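DUF1116 domain-containing protein (Enterococcus faecalis, PDB 3CLQ) is of unknown function but belongs to the AllG family, named for a subunit of oxamate carbamoyltransferase, and may have a related role. Local coordinates at residues E16-T19 / R20-S24; F141-D145 / Q146-D150; E411-K414 / A415-T419. One frame throughout, in Å; residues are numbered along the deposited sequence.

How the contacts relate
All three contacts are local, each made between neighbouring turns or at the start of a helix, and they follow one another along the chain. Contact 1 is the C-terminal end of helix 6-23, contact 2 the N-terminal start of helix 146-168, and contact 3 the last turns of helix 407-419, close to the end of the chain. Contacts 1 and 3 are the nearer pair, with centres about 22 Å apart and nearest atoms about 11 Å apart. Contact 2 lies across the centre of the chain from both, its centre about 40 Å from that of contact 1 and about 43 Å from that of contact 3. None touches another.

Contact 1. Residues E16-T19 / R20-S24; sequences EAVT and RIIQS
Residues 16-19 and 20-24 run on as the closing turns of helix 6-23, tied by i to i+4 bonds: Ile-21 N gives to Ala-17 O, Ile-22 N to Val-18 O and Gln-23 N to Thr-19 O, the first the straightest of them. Arg-20 N reaches Glu-16 O and also makes a weak bond to Ala-17 O. On the outer face the carboxylate of Glu-16 meets Arg-20 in a long salt bridge, OE2 to NE 3.8 Å. Glu-16 folds back at chi2 (49°), which carries OE2 to the guanidinium edge near its plane, while the two flat groups stand 59° apart. Arg-20 NH1 has another partner, Ala-247 O, which ties this helix to the end of helix 234-247. On another face Val-18 and Ile-22 lie side by side and point the same way, Val-18 CG2 touching Ile-22 CD1 at 3.8 Å; Thr-349 and Lys-350 of strand 348-352 pack against this pair. Thr-19 and Gln-23 also run alongside each other. Thr-19 CG2 sits against the amide carbon of Gln-23, 3.6 Å from CD, having been put there by a chi1 of -65° that sets the methyl anti to the backbone N and leaves OG1 to bond Glu-15 O. Ser-24 is where the chain leaves helical angles, and its hydroxyl also bonds Asn-120. Arg-20 O takes two bonds there, from Ser-24 N at 2.8 Å and from Ser-24 OG at 3.0 Å, the hydroxyl coming from above the carbonyl plane.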
# COMPACT_ATOMS: atom_id res chain seq x y z
N GLU B 16 19.20 -23.46 -13.76
CA GLU B 16 18.32 -24.35 -13.00
C GLU B 16 18.08 -23.79 -11.60
O GLU B 16 16.93 -23.73 -11.14
CB GLU B 16 18.89 -25.79 -12.99
CG GLU B 16 18.11 -26.86 -12.16
CD GLU B 16 16.57 -26.91 -12.42
OE1 GLU B 16 16.08 -26.35 -13.44
OE2 GLU B 16 15.84 -27.52 -11.59
N ALA B 17 19.14 -23.36 -10.93
CA ALA B 17 19.00 -22.83 -9.57
C ALA B 17 18.12 -21.59 -9.51
O ALA B 17 17.19 -21.53 -8.70
CB ALA B 17 20.35 -22.54 -8.97
N VAL B 18 18.40 -20.60 -10.36
CA VAL B 18 17.62 -19.36 -10.37
C VAL B 18 16.19 -19.59 -10.85
O VAL B 18 15.27 -18.85 -10.47
CB VAL B 18 18.30 -18.20 -11.17
CG1 VAL B 18 18.31 -18.48 -12.66
CG2 VAL B 18 17.58 -16.89 -10.90
N THR B 19 15.99 -20.62 -11.66
CA THR B 19 14.65 -20.97 -12.11
C THR B 19 13.85 -21.51 -10.95
O THR B 19 12.65 -21.28 -10.90
CB THR B 19 14.63 -22.00 -13.26
OG1 THR B 19 15.22 -21.41 -14.42
CG2 THR B 19 13.19 -22.36 -13.62
N ARG B 20 14.48 -22.21 -10.03
CA ARG B 20 13.73 -22.66 -8.88
C ARG B 20 13.30 -21.45 -8.07
O ARG B 20 12.11 -21.24 -7.83
CB ARG B 20 14.51 -23.64 -8.04
CG ARG B 20 14.78 -24.95 -8.75
CD ARG B 20 15.09 -26.02 -7.74
NE ARG B 20 14.37 -27.24 -8.08
CZ ARG B 20 13.87 -28.10 -7.20
NH1 ARG B 20 13.97 -27.90 -5.89
NH2 ARG B 20 13.25 -29.18 -7.64
N ILE B 21 14.25 -20.61 -7.71
CA ILE B 21 13.98 -19.43 -6.92
C ILE B 21 12.85 -18.61 -7.51
O ILE B 21 11.87 -18.31 -6.83
CB ILE B 21 15.27 -18.60 -6.84
CG1 ILE B 21 16.37 -19.44 -6.19
CG2 ILE B 21 15.05 -17.26 -6.11
CD1 ILE B 21 17.79 -18.86 -6.37
N ILE B 22 12.96 -18.27 -8.79
CA ILE B 22 11.95 -17.41 -9.43
C ILE B 22 10.58 -18.06 -9.44
O ILE B 22 9.57 -17.41 -9.19
CB ILE B 22 12.36 -17.07 -10.87
CG1 ILE B 22 13.45 -16.00 -10.89
CG2 ILE B 22 11.14 -16.63 -11.71
CD1 ILE B 22 14.19 -15.94 -12.21
N GLN B 23 10.53 -19.36 -9.73
CA GLN B 23 9.25 -20.04 -9.84
C GLN B 23 8.67 -20.60 -8.53
O GLN B 23 7.54 -21.07 -8.52
CB GLN B 23 9.34 -21.16 -10.86
CG GLN B 23 9.70 -20.64 -12.21
CD GLN B 23 9.70 -21.71 -13.27
OE1 GLN B 23 9.66 -21.42 -14.46
NE2 GLN B 23 9.73 -22.97 -12.84
N SER B 24 9.45 -20.60 -7.45
CA SER B 24 8.89 -20.94 -6.16
C SER B 24 7.69 -20.07 -5.90
O SER B 24 7.64 -18.92 -6.33
CB SER B 24 9.88 -20.71 -5.06
OG SER B 24 10.89 -21.68 -5.14

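Contact 2. Residues F141-D145 / Q146-D150; sequences FGAND and QSVVD
Ala-143 is the first residue of 141-145 to meet the helix that follows, laying its methyl CB 4.2 Å from Val-148 CG2. Its carbonyl O faces the same side chain, 3.6 Å from Val-148 CG1, and CG2 is only slightly farther from that oxygen, so both valine methyls rest against one peptide group. Val-148 has chi1 165°, with CG1 anti to the backbone N and CG2 anti to the carbonyl carbon, and this turns both branches back onto the incoming loop. Leu-139, from earlier in the loop, packs on the buried Val-148 as well. Asn-144 comes next and joins in through its backbone: its CA lies 4.2 Å from Val-148 CB, while its amide ND2 makes a weak hydrogen bond to Gly-64 O. Asp-145 then takes up the N-cap position. Its carboxylate makes no capping bond; CG stands beside its own backbone N (chi1 -71°), and CB, rather than a carboxylate oxygen, comes closest to Ser-147 OG, at 3.4 Å. Lys-137 touches the side chains of both Asp-145 and Ser-147. The backbone of Asp-145 does more for the helix: its O receives a weak but fairly straight bond from Val-149 N, 3.3 Å at 165°, and Val-149 CG1 packs against the same oxygen at 3.3 Å. Further in, Asp-150 N bonds Gln-146 O at 2.9 Å. This is the N-terminal start of helix 146-168, where the preceding loop enters the first turn through an N-cap residue whose side chain does no capping and where Val-148 packs back on Ala-143.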
# COMPACT_ATOMS: atom_id res chain seq x y z
N PHE B 141 15.56 -7.40 20.02
CA PHE B 141 16.62 -6.41 20.22
C PHE B 141 17.25 -6.63 21.59
O PHE B 141 18.05 -5.81 22.04
CB PHE B 141 16.08 -4.98 20.15
CG PHE B 141 15.74 -4.53 18.77
CD1 PHE B 141 16.73 -4.39 17.80
CD2 PHE B 141 14.42 -4.22 18.43
CE1 PHE B 141 16.41 -3.97 16.51
CE2 PHE B 141 14.10 -3.79 17.15
CZ PHE B 141 15.10 -3.66 16.18
N GLY B 142 16.87 -7.71 22.25
CA GLY B 142 17.56 -8.15 23.45
C GLY B 142 16.91 -7.74 24.76
O GLY B 142 17.42 -8.10 25.83
N ALA B 143 15.79 -7.02 24.68
CA ALA B 143 15.08 -6.54 25.88
C ALA B 143 14.38 -7.68 26.62
O ALA B 143 13.80 -8.56 25.99
CB ALA B 143 14.09 -5.46 25.50
N ASN B 144 14.42 -7.67 27.95
CA ASN B 144 13.79 -8.75 28.73
C ASN B 144 13.23 -8.36 30.10
O ASN B 144 13.51 -9.03 31.08
CB ASN B 144 14.70 -9.98 28.85
CG ASN B 144 16.16 -9.61 29.03
OD1 ASN B 144 16.52 -8.82 29.89
ND2 ASN B 144 17.02 -10.20 28.21
N ASP B 145 12.45 -7.29 30.15
CA ASP B 145 11.63 -6.96 31.31
C ASP B 145 10.59 -8.02 31.59
O ASP B 145 10.39 -8.95 30.81
CB ASP B 145 10.84 -5.69 31.03
CG ASP B 145 11.70 -4.47 31.00
OD1 ASP B 145 12.41 -4.22 31.99
OD2 ASP B 145 11.64 -3.76 29.98
N GLN B 146 9.88 -7.85 32.70
CA GLN B 146 8.61 -8.50 32.88
C GLN B 146 7.72 -8.13 31.67
O GLN B 146 7.14 -9.00 31.02
CB GLN B 146 7.95 -8.04 34.18
CG GLN B 146 7.55 -9.19 35.12
CD GLN B 146 7.15 -10.47 34.38
OE1 GLN B 146 7.76 -11.53 34.57
NE2 GLN B 146 6.12 -10.37 33.54
N SER B 147 7.65 -6.85 31.32
CA SER B 147 6.72 -6.49 30.25
C SER B 147 6.91 -7.38 29.02
O SER B 147 5.94 -7.96 28.51
CB SER B 147 6.72 -4.99 29.92
OG SER B 147 8.00 -4.49 29.59
N VAL B 148 8.15 -7.53 28.55
CA VAL B 148 8.45 -8.37 27.38
C VAL B 148 8.05 -9.84 27.53
O VAL B 148 7.51 -10.44 26.59
CB VAL B 148 9.94 -8.35 27.03
CG1 VAL B 148 10.29 -9.49 26.08
CG2 VAL B 148 10.33 -7.01 26.43
N VAL B 149 8.33 -10.44 28.68
CA VAL B 149 7.93 -11.83 28.85
C VAL B 149 6.40 -11.99 28.88
O VAL B 149 5.88 -12.95 28.31
CB VAL B 149 8.62 -12.51 30.04
CG1 VAL B 149 8.50 -11.65 31.27
CG2 VAL B 149 8.02 -13.89 30.27
N ASP B 150 5.70 -11.04 29.50
CA ASP B 150 4.24 -10.99 29.44
C ASP B 150 3.70 -10.98 27.99
O ASP B 150 2.84 -11.79 27.64
CB ASP B 150 3.70 -9.76 30.16
CG ASP B 150 4.03 -9.75 31.62
OD1 ASP B 150 3.91 -10.79 32.29
OD2 ASP B 150 4.42 -8.67 32.11

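Contact 3. Residues E411-K414 / A415-T419; sequences EALK and ALVAT
Residues 411-414 and 415-419 form the last turns of helix 407-419, joined by three i to i+4 bonds: Ala-415 N to Glu-411 O (2.8 Å), Leu-416 N to Ala-412 O and Val-417 N to Leu-413 O. Leu-413 and Val-417 make the apolar side-chain contact one turn apart. Their side chains slant across each other, with the branch point CG of Leu-413 standing 4.1 Å from the methyl CG1 of Val-417. The leucine CG is anti to its backbone N (chi1 -172°), while the valine CG1 sits beside its own, anti to the carbonyl carbon. The other valine methyl, CG2, turns to the next carbonyl along and lies 3.3 Å from Lys-414 O. Leu-413 also packs on Leu-372 and Leu-375 of helix 371-377, which Ala-412 joins through Val-371. On a neighbouring face the methyl of Ala-415 stands over two carbonyls of the previous turn, CB being 3.5 Å from Ala-412 O, and Phe-280 of strand 280-283 touches Ala-415 and Glu-411. Leu-416, a buried residue, lays CG 3.4 Å from Ala-412 O and reaches Thr-255 in a loop beyond. At the far end Thr-419 OG1 gives a hydrogen bond of 2.9 Å to Ala-415 O, tilted 31° from the carbonyl plane, so that a side-chain hydroxyl holds a carbonyl of the preceding turn. What results is a C-terminal helix packed against helix 371-377 through Ala-412 and Leu-413 and against strand 280-283 through Glu-411 and Ala-415, with the Thr-419 hydroxyl bonded back to the carbonyl four residues earlier.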
# COMPACT_ATOMS: atom_id res chain seq x y z
N GLU B 411 36.43 -17.35 -0.42
CA GLU B 411 36.48 -18.71 0.08
C GLU B 411 35.49 -19.55 -0.71
O GLU B 411 35.81 -20.63 -1.20
CB GLU B 411 36.18 -18.72 1.57
CG GLU B 411 36.95 -17.64 2.33
CD GLU B 411 36.81 -17.74 3.85
OE1 GLU B 411 37.71 -17.21 4.55
OE2 GLU B 411 35.82 -18.32 4.35
N ALA B 412 34.29 -19.02 -0.87
CA ALA B 412 33.28 -19.65 -1.71
C ALA B 412 33.89 -20.20 -3.00
O ALA B 412 33.81 -21.39 -3.29
CB ALA B 412 32.24 -18.67 -2.04
N LEU B 413 34.53 -19.32 -3.77
CA LEU B 413 35.09 -19.70 -5.05
C LEU B 413 36.10 -20.81 -4.93
O LEU B 413 36.19 -21.68 -5.80
CB LEU B 413 35.80 -18.51 -5.72
CG LEU B 413 36.24 -18.82 -7.16
CD1 LEU B 413 35.03 -18.69 -8.08
CD2 LEU B 413 37.40 -17.93 -7.63
N LYS B 414 36.91 -20.75 -3.88
CA LYS B 414 37.98 -21.72 -3.70
C LYS B 414 37.36 -23.08 -3.34
O LYS B 414 37.81 -24.13 -3.80
CB LYS B 414 38.96 -21.23 -2.65
CG LYS B 414 40.23 -22.03 -2.57
CD LYS B 414 41.05 -21.61 -1.36
CE LYS B 414 42.15 -22.61 -1.05
NZ LYS B 414 43.33 -22.48 -1.96
N ALA B 415 36.31 -23.06 -2.53
CA ALA B 415 35.60 -24.28 -2.20
C ALA B 415 34.91 -24.88 -3.44
O ALA B 415 34.86 -26.10 -3.62
CB ALA B 415 34.60 -24.01 -1.10
N LEU B 416 34.38 -24.01 -4.29
CA LEU B 416 33.83 -24.41 -5.58
C LEU B 416 34.85 -25.06 -6.51
O LEU B 416 34.73 -26.23 -6.84
CB LEU B 416 33.19 -23.21 -6.26
CG LEU B 416 31.81 -22.83 -5.69
CD1 LEU B 416 31.42 -21.45 -6.20
CD2 LEU B 416 30.75 -23.89 -6.03
N VAL B 417 35.87 -24.31 -6.93
CA VAL B 417 36.91 -24.90 -7.77
C VAL B 417 37.39 -26.24 -7.23
O VAL B 417 37.99 -27.02 -7.97
CB VAL B 417 38.14 -23.96 -7.99
CG1 VAL B 417 37.72 -22.52 -8.20
CG2 VAL B 417 39.14 -24.05 -6.83
N ALA B 418 37.13 -26.53 -5.95
CA ALA B 418 37.63 -27.77 -5.36
C ALA B 418 36.58 -28.90 -5.40
O ALA B 418 36.90 -30.07 -5.20
CB ALA B 418 38.14 -27.54 -3.94
N THR B 419 35.34 -28.52 -5.67
CA THR B 419 34.23 -29.46 -5.72
C THR B 419 33.97 -29.88 -7.17
O THR B 419 33.90 -31.06 -7.49
CB THR B 419 32.94 -28.79 -5.13
OG1 THR B 419 33.16 -28.49 -3.74
CG2 THR B 419 31.65 -29.65 -5.31